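Trichosurin (Trichosurus vulpecula, PDB 2RA6) is a homodimeric possum milk whey lipocalin that probably carries small hydrophobic molecules, and holds 4-ethylphenol in its beta-barrel pocket. Local coordinates at residues T30-E42 with F147-S161. The protein carries 1 engineered substitution. Numbering follows the deposited sequence.
Sequences TVVLASSDRSLIE and FMNRGFRRENILDIS. With ZN (zinc ion), chain L.
Ala34 sets its methyl squarely over the middle of the Phe147 ring, a CH-pi contact with CB 3.7 Å from the centroid and only 3° off the normal. Phe147 reaches it because CG lies anti to the backbone N (chi1 180°), which carries the ring from helix 137-148 onto strand 29-35. The opposite face of the Phe147 ring is met by Phe152 CD1, offset toward the rim, and Asn156 CB sits in plane at its edge. Trimming Phe147 to an alanine is likely to leave the Ala34 methyl without its aromatic cover and Phe152 without the ring it rests on. Beside this, Asn156 grips Ser35 twice: its ND2 donates to Ser35 O (2.8 Å), in the carbonyl plane, while its own backbone O accepts from Ser35 N at 3.2 Å. The other end of that amide, OD1, is joined through a water to Arg38 NE. From here the two strands run antiparallel: Leu33 and Leu158 form the hydrogen-bonded pair, with Leu158 N to Leu33 O at 2.7 Å and nearly straight. This is the lipocalin arrangement, in which the first barrel strand, 29-35, carries a short C-terminal strand along one edge and the helix packs against the outside of the barrel. On one face Val32 CG1 meets Ile157 CG2 at 3.6 Å, and on the other Leu158 CD1 lies against Ile41 CG1. Val31 O continues the pairing by accepting Ile160 N; on the strand's other side Val31 and Val32 both face Leu128, a classic beta bulge. Asp159 OD1 accepts Ser161 N in an Asx turn, while OD2 bridges to Lys140. Ser35 OG accepts Asp37 N in an ST turn and also hydrogen-bonds Val124 O; Asp37 OD2 binds a zinc ion at 2.0 Å.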
loop_
_atom_site.group_PDB
_atom_site.type_symbol
_atom_site.label_atom_id
_atom_site.label_comp_id
_atom_site.label_asym_id
_atom_site.label_seq_id
_atom_site.Cartn_x
_atom_site.Cartn_y
_atom_site.Cartn_z
ATOM N N THR B 30 20.418 -0.162 6.623
ATOM C CA THR B 30 19.263 -1.049 6.590
ATOM C C THR B 30 19.441 -1.980 7.787
ATOM O O THR B 30 20.479 -2.623 7.932
ATOM C CB THR B 30 19.219 -1.860 5.290
ATOM O OG1 THR B 30 18.964 -0.978 4.189
ATOM C CG2 THR B 30 18.118 -2.918 5.354
ATOM N N VAL B 31 18.425 -2.048 8.643
ATOM C CA VAL B 31 18.488 -2.870 9.844
ATOM C C VAL B 31 17.582 -4.097 9.756
ATOM O O VAL B 31 17.977 -5.191 10.154
ATOM C CB VAL B 31 18.119 -2.023 11.074
ATOM C CG1 VAL B 31 18.197 -2.864 12.339
ATOM C CG2 VAL B 31 19.079 -0.831 11.171
ATOM N N VAL B 32 16.376 -3.912 9.225
ATOM C CA VAL B 32 15.442 -5.023 9.071
ATOM C C VAL B 32 14.720 -4.928 7.734
ATOM O O VAL B 32 14.369 -3.843 7.280
ATOM C CB VAL B 32 14.378 -5.048 10.199
ATOM C CG1 VAL B 32 13.564 -6.352 10.120
ATOM C CG2 VAL B 32 15.054 -4.948 11.563
ATOM N N LEU B 33 14.536 -6.078 7.093
ATOM C CA LEU B 33 13.825 -6.175 5.827
ATOM C C LEU B 33 12.718 -7.191 6.080
ATOM O O LEU B 33 12.904 -8.145 6.840
ATOM C CB LEU B 33 14.747 -6.700 4.724
ATOM C CG LEU B 33 15.886 -5.802 4.232
ATOM C CD1 LEU B 33 16.766 -6.573 3.252
ATOM C CD2 LEU B 33 15.314 -4.559 3.573
ATOM N N ALA B 34 11.567 -6.983 5.462
ATOM C CA ALA B 34 10.452 -7.909 5.621
ATOM C C ALA B 34 9.668 -7.863 4.333
ATOM O O ALA B 34 9.575 -6.820 3.688
ATOM C CB ALA B 34 9.578 -7.501 6.799
ATOM N N SER B 35 9.124 -9.002 3.928
ATOM C CA SER B 35 8.374 -9.031 2.686
ATOM C C SER B 35 7.368 -10.149 2.638
ATOM O O SER B 35 7.518 -11.166 3.314
ATOM C CB SER B 35 9.322 -9.182 1.497
ATOM O OG SER B 35 8.609 -9.196 0.264
ATOM N N SER B 36 6.345 -9.942 1.821
ATOM C CA SER B 36 5.309 -10.937 1.620
ATOM C C SER B 36 5.917 -12.099 0.830
ATOM O O SER B 36 5.409 -13.220 0.872
ATOM C CB SER B 36 4.129 -10.314 0.864
ATOM O OG SER B 36 4.568 -9.603 -0.276
ATOM N N ASP B 37 7.006 -11.824 0.115
ATOM C CA ASP B 37 7.711 -12.847 -0.658
ATOM C C ASP B 37 9.170 -12.809 -0.215
ATOM O O ASP B 37 9.931 -11.929 -0.629
ATOM C CB ASP B 37 7.622 -12.555 -2.156
ATOM C CG ASP B 37 8.150 -13.704 -3.006
ATOM O OD1 ASP B 37 9.154 -14.325 -2.612
ATOM O OD2 ASP B 37 7.555 -13.968 -4.071
ATOM N N ARG B 38 9.564 -13.765 0.622
ATOM C CA ARG B 38 10.924 -13.799 1.144
ATOM C C ARG B 38 12.024 -13.821 0.090
ATOM O O ARG B 38 13.107 -13.288 0.322
ATOM C CB ARG B 38 11.108 -14.984 2.102
ATOM C CG ARG B 38 12.430 -14.933 2.860
ATOM C CD ARG B 38 12.323 -15.572 4.236
ATOM N NE ARG B 38 12.064 -17.006 4.185
ATOM C CZ ARG B 38 12.998 -17.932 4.001
ATOM N NH1 ARG B 38 14.267 -17.578 3.851
ATOM N NH2 ARG B 38 12.663 -19.217 3.973
ATOM N N SER B 39 11.762 -14.427 -1.065
ATOM C CA SER B 39 12.783 -14.485 -2.106
ATOM C C SER B 39 13.202 -13.085 -2.540
ATOM O O SER B 39 14.323 -12.878 -2.998
ATOM C CB SER B 39 12.283 -15.276 -3.324
ATOM O OG SER B 39 11.394 -14.510 -4.116
ATOM N N LEU B 40 12.305 -12.117 -2.381
ATOM C CA LEU B 40 12.603 -10.743 -2.769
ATOM C C LEU B 40 13.694 -10.103 -1.925
ATOM O O LEU B 40 14.394 -9.207 -2.398
ATOM C CB LEU B 40 11.350 -9.877 -2.673
ATOM C CG LEU B 40 10.218 -10.192 -3.653
ATOM C CD1 LEU B 40 9.040 -9.273 -3.360
ATOM C CD2 LEU B 40 10.709 -10.002 -5.084
ATOM N N ILE B 41 13.834 -10.551 -0.680
ATOM C CA ILE B 41 14.840 -9.975 0.206
ATOM C C ILE B 41 15.964 -10.921 0.611
ATOM O O ILE B 41 16.828 -10.556 1.403
ATOM C CB ILE B 41 14.189 -9.376 1.477
ATOM C CG1 ILE B 41 13.300 -10.413 2.172
ATOM C CG2 ILE B 41 13.370 -8.145 1.095
ATOM C CD1 ILE B 41 12.740 -9.940 3.518
ATOM N N GLU B 42 15.949 -12.133 0.064
ATOM C CA GLU B 42 16.997 -13.108 0.342
ATOM C C GLU B 42 18.128 -12.837 -0.639
ATOM O O GLU B 42 18.022 -11.952 -1.489
ATOM C CB GLU B 42 16.486 -14.536 0.132
ATOM C CG GLU B 42 15.440 -14.999 1.133
ATOM C CD GLU B 42 14.985 -16.429 0.876
ATOM O OE1 GLU B 42 15.832 -17.344 0.937
ATOM O OE2 GLU B 42 13.783 -16.638 0.610
ATOM N N PHE B 147 4.340 -6.152 11.160
ATOM C CA PHE B 147 4.408 -6.943 9.943
ATOM C C PHE B 147 3.640 -8.251 10.133
ATOM O O PHE B 147 2.776 -8.599 9.324
ATOM C CB PHE B 147 5.866 -7.239 9.587
ATOM C CG PHE B 147 6.030 -8.063 8.341
ATOM C CD1 PHE B 147 5.736 -7.530 7.092
ATOM C CD2 PHE B 147 6.472 -9.378 8.421
ATOM C CE1 PHE B 147 5.880 -8.299 5.933
ATOM C CE2 PHE B 147 6.621 -10.156 7.274
ATOM C CZ PHE B 147 6.322 -9.611 6.029
ATOM N N MET B 148 3.943 -8.971 11.209
ATOM C CA MET B 148 3.273 -10.239 11.470
ATOM C C MET B 148 1.776 -10.093 11.725
ATOM O O MET B 148 0.999 -10.989 11.392
ATOM C CB MET B 148 3.946 -10.957 12.643
ATOM C CG MET B 148 5.358 -11.420 12.319
ATOM S SD MET B 148 6.171 -12.292 13.673
ATOM C CE MET B 148 6.965 -10.926 14.522
ATOM N N ASN B 149 1.371 -8.965 12.302
ATOM C CA ASN B 149 -0.041 -8.731 12.590
ATOM C C ASN B 149 -0.887 -8.637 11.333
ATOM O O ASN B 149 -2.112 -8.771 11.387
ATOM C CB ASN B 149 -0.223 -7.453 13.409
ATOM C CG ASN B 149 0.207 -7.624 14.843
ATOM O OD1 ASN B 149 0.262 -8.742 15.351
ATOM N ND2 ASN B 149 0.502 -6.519 15.511
ATOM N N ARG B 150 -0.237 -8.404 10.203
ATOM C CA ARG B 150 -0.956 -8.305 8.947
ATOM C C ARG B 150 -1.151 -9.670 8.307
ATOM O O ARG B 150 -1.751 -9.786 7.238
ATOM C CB ARG B 150 -0.233 -7.336 8.014
ATOM C CG ARG B 150 -0.456 -5.890 8.442
ATOM C CD ARG B 150 0.397 -4.911 7.672
ATOM N NE ARG B 150 0.027 -3.528 7.967
ATOM C CZ ARG B 150 0.059 -2.975 9.178
ATOM N NH1 ARG B 150 0.447 -3.684 10.231
ATOM N NH2 ARG B 150 -0.299 -1.707 9.338
ATOM N N GLY B 151 -0.649 -10.706 8.975
ATOM C CA GLY B 151 -0.819 -12.058 8.472
ATOM C C GLY B 151 0.400 -12.716 7.861
ATOM O O GLY B 151 0.269 -13.617 7.033
ATOM N N PHE B 152 1.590 -12.285 8.264
ATOM C CA PHE B 152 2.810 -12.869 7.727
ATOM C C PHE B 152 3.610 -13.605 8.793
ATOM O O PHE B 152 3.522 -13.289 9.980
ATOM C CB PHE B 152 3.668 -11.785 7.079
ATOM C CG PHE B 152 2.994 -11.098 5.930
ATOM C CD1 PHE B 152 2.511 -9.803 6.061
ATOM C CD2 PHE B 152 2.812 -11.764 4.721
ATOM C CE1 PHE B 152 1.853 -9.175 5.004
ATOM C CE2 PHE B 152 2.154 -11.146 3.660
ATOM C CZ PHE B 152 1.674 -9.850 3.801
ATOM N N ARG B 153 4.392 -14.586 8.354
ATOM C CA ARG B 153 5.202 -15.391 9.257
ATOM C C ARG B 153 6.491 -14.690 9.678
ATOM O O ARG B 153 7.034 -13.861 8.948
ATOM C CB ARG B 153 5.538 -16.734 8.602
ATOM C CG ARG B 153 6.322 -16.622 7.304
ATOM C CD ARG B 153 6.793 -17.990 6.824
ATOM N NE ARG B 153 5.691 -18.844 6.384
ATOM C CZ ARG B 153 5.081 -18.736 5.208
ATOM N NH1 ARG B 153 5.463 -17.808 4.340
ATOM N NH2 ARG B 153 4.092 -19.562 4.895
ATOM N N ARG B 154 6.977 -15.042 10.863
ATOM C CA ARG B 154 8.201 -14.469 11.407
ATOM C C ARG B 154 9.386 -14.747 10.484
ATOM O O ARG B 154 10.336 -13.963 10.411
ATOM C CB ARG B 154 8.462 -15.059 12.797
ATOM C CG ARG B 154 9.712 -14.557 13.490
ATOM C CD ARG B 154 9.910 -15.286 14.814
ATOM N NE ARG B 154 8.787 -15.084 15.727
ATOM C CZ ARG B 154 8.523 -13.939 16.348
ATOM N NH1 ARG B 154 9.305 -12.883 16.160
ATOM N NH2 ARG B 154 7.478 -13.847 17.157
ATOM N N GLU B 155 9.321 -15.863 9.766
ATOM C CA GLU B 155 10.384 -16.258 8.851
ATOM C C GLU B 155 10.563 -15.293 7.686
ATOM O O GLU B 155 11.601 -15.304 7.026
ATOM C CB GLU B 155 10.105 -17.662 8.310
ATOM C CG GLU B 155 10.077 -18.738 9.377
ATOM C CD GLU B 155 9.513 -20.048 8.860
ATOM O OE1 GLU B 155 8.324 -20.069 8.468
ATOM O OE2 GLU B 155 10.256 -21.052 8.849
ATOM N N ASN B 156 9.556 -14.463 7.433
ATOM C CA ASN B 156 9.616 -13.499 6.335
ATOM C C ASN B 156 10.249 -12.180 6.752
ATOM O O ASN B 156 10.242 -11.213 5.995
ATOM C CB ASN B 156 8.216 -13.251 5.780
ATOM C CG ASN B 156 7.786 -14.330 4.808
ATOM O OD1 ASN B 156 8.031 -15.515 5.033
ATOM N ND2 ASN B 156 7.138 -13.925 3.725
ATOM N N ILE B 157 10.792 -12.156 7.963
ATOM C CA ILE B 157 11.461 -10.975 8.490
ATOM C C ILE B 157 12.945 -11.308 8.577
ATOM O O ILE B 157 13.324 -12.356 9.104
ATOM C CB ILE B 157 10.952 -10.630 9.903
ATOM C CG1 ILE B 157 9.475 -10.249 9.849
ATOM C CG2 ILE B 157 11.791 -9.496 10.493
ATOM C CD1 ILE B 157 8.816 -10.150 11.215
ATOM N N LEU B 158 13.782 -10.429 8.043
ATOM C CA LEU B 158 15.219 -10.635 8.084
ATOM C C LEU B 158 15.891 -9.472 8.795
ATOM O O LEU B 158 15.931 -8.363 8.272
ATOM C CB LEU B 158 15.789 -10.759 6.672
ATOM C CG LEU B 158 15.270 -11.934 5.841
ATOM C CD1 LEU B 158 15.918 -11.914 4.463
ATOM C CD2 LEU B 158 15.584 -13.242 6.561
ATOM N N ASP B 159 16.399 -9.727 9.996
ATOM C CA ASP B 159 17.100 -8.702 10.761
ATOM C C ASP B 159 18.535 -8.818 10.264
ATOM O O ASP B 159 19.231 -9.773 10.607
ATOM C CB ASP B 159 17.044 -9.034 12.252
ATOM C CG ASP B 159 17.732 -7.992 13.113
ATOM O OD1 ASP B 159 18.647 -7.311 12.610
ATOM O OD2 ASP B 159 17.367 -7.865 14.301
ATOM N N ILE B 160 18.988 -7.870 9.453
ATOM C CA ILE B 160 20.343 -7.973 8.930
ATOM C C ILE B 160 21.402 -7.276 9.771
ATOM O O ILE B 160 22.567 -7.214 9.380
ATOM C CB ILE B 160 20.441 -7.451 7.492
ATOM C CG1 ILE B 160 20.124 -5.960 7.460
ATOM C CG2 ILE B 160 19.504 -8.244 6.584
ATOM C CD1 ILE B 160 20.507 -5.294 6.156
ATOM N N SER B 161 21.003 -6.757 10.927
ATOM C CA SER B 161 21.952 -6.089 11.810
ATOM C C SER B 161 22.910 -7.140 12.355
ATOM O O SER B 161 24.001 -6.819 12.821
ATOM C CB SER B 161 21.223 -5.424 12.979
ATOM O OG SER B 161 20.685 -6.403 13.854
HETATM ZN ZN ZN L . 8.222 -15.315 -5.384
HETATM O O HOH W 1 9.383 -17.911 4.014
#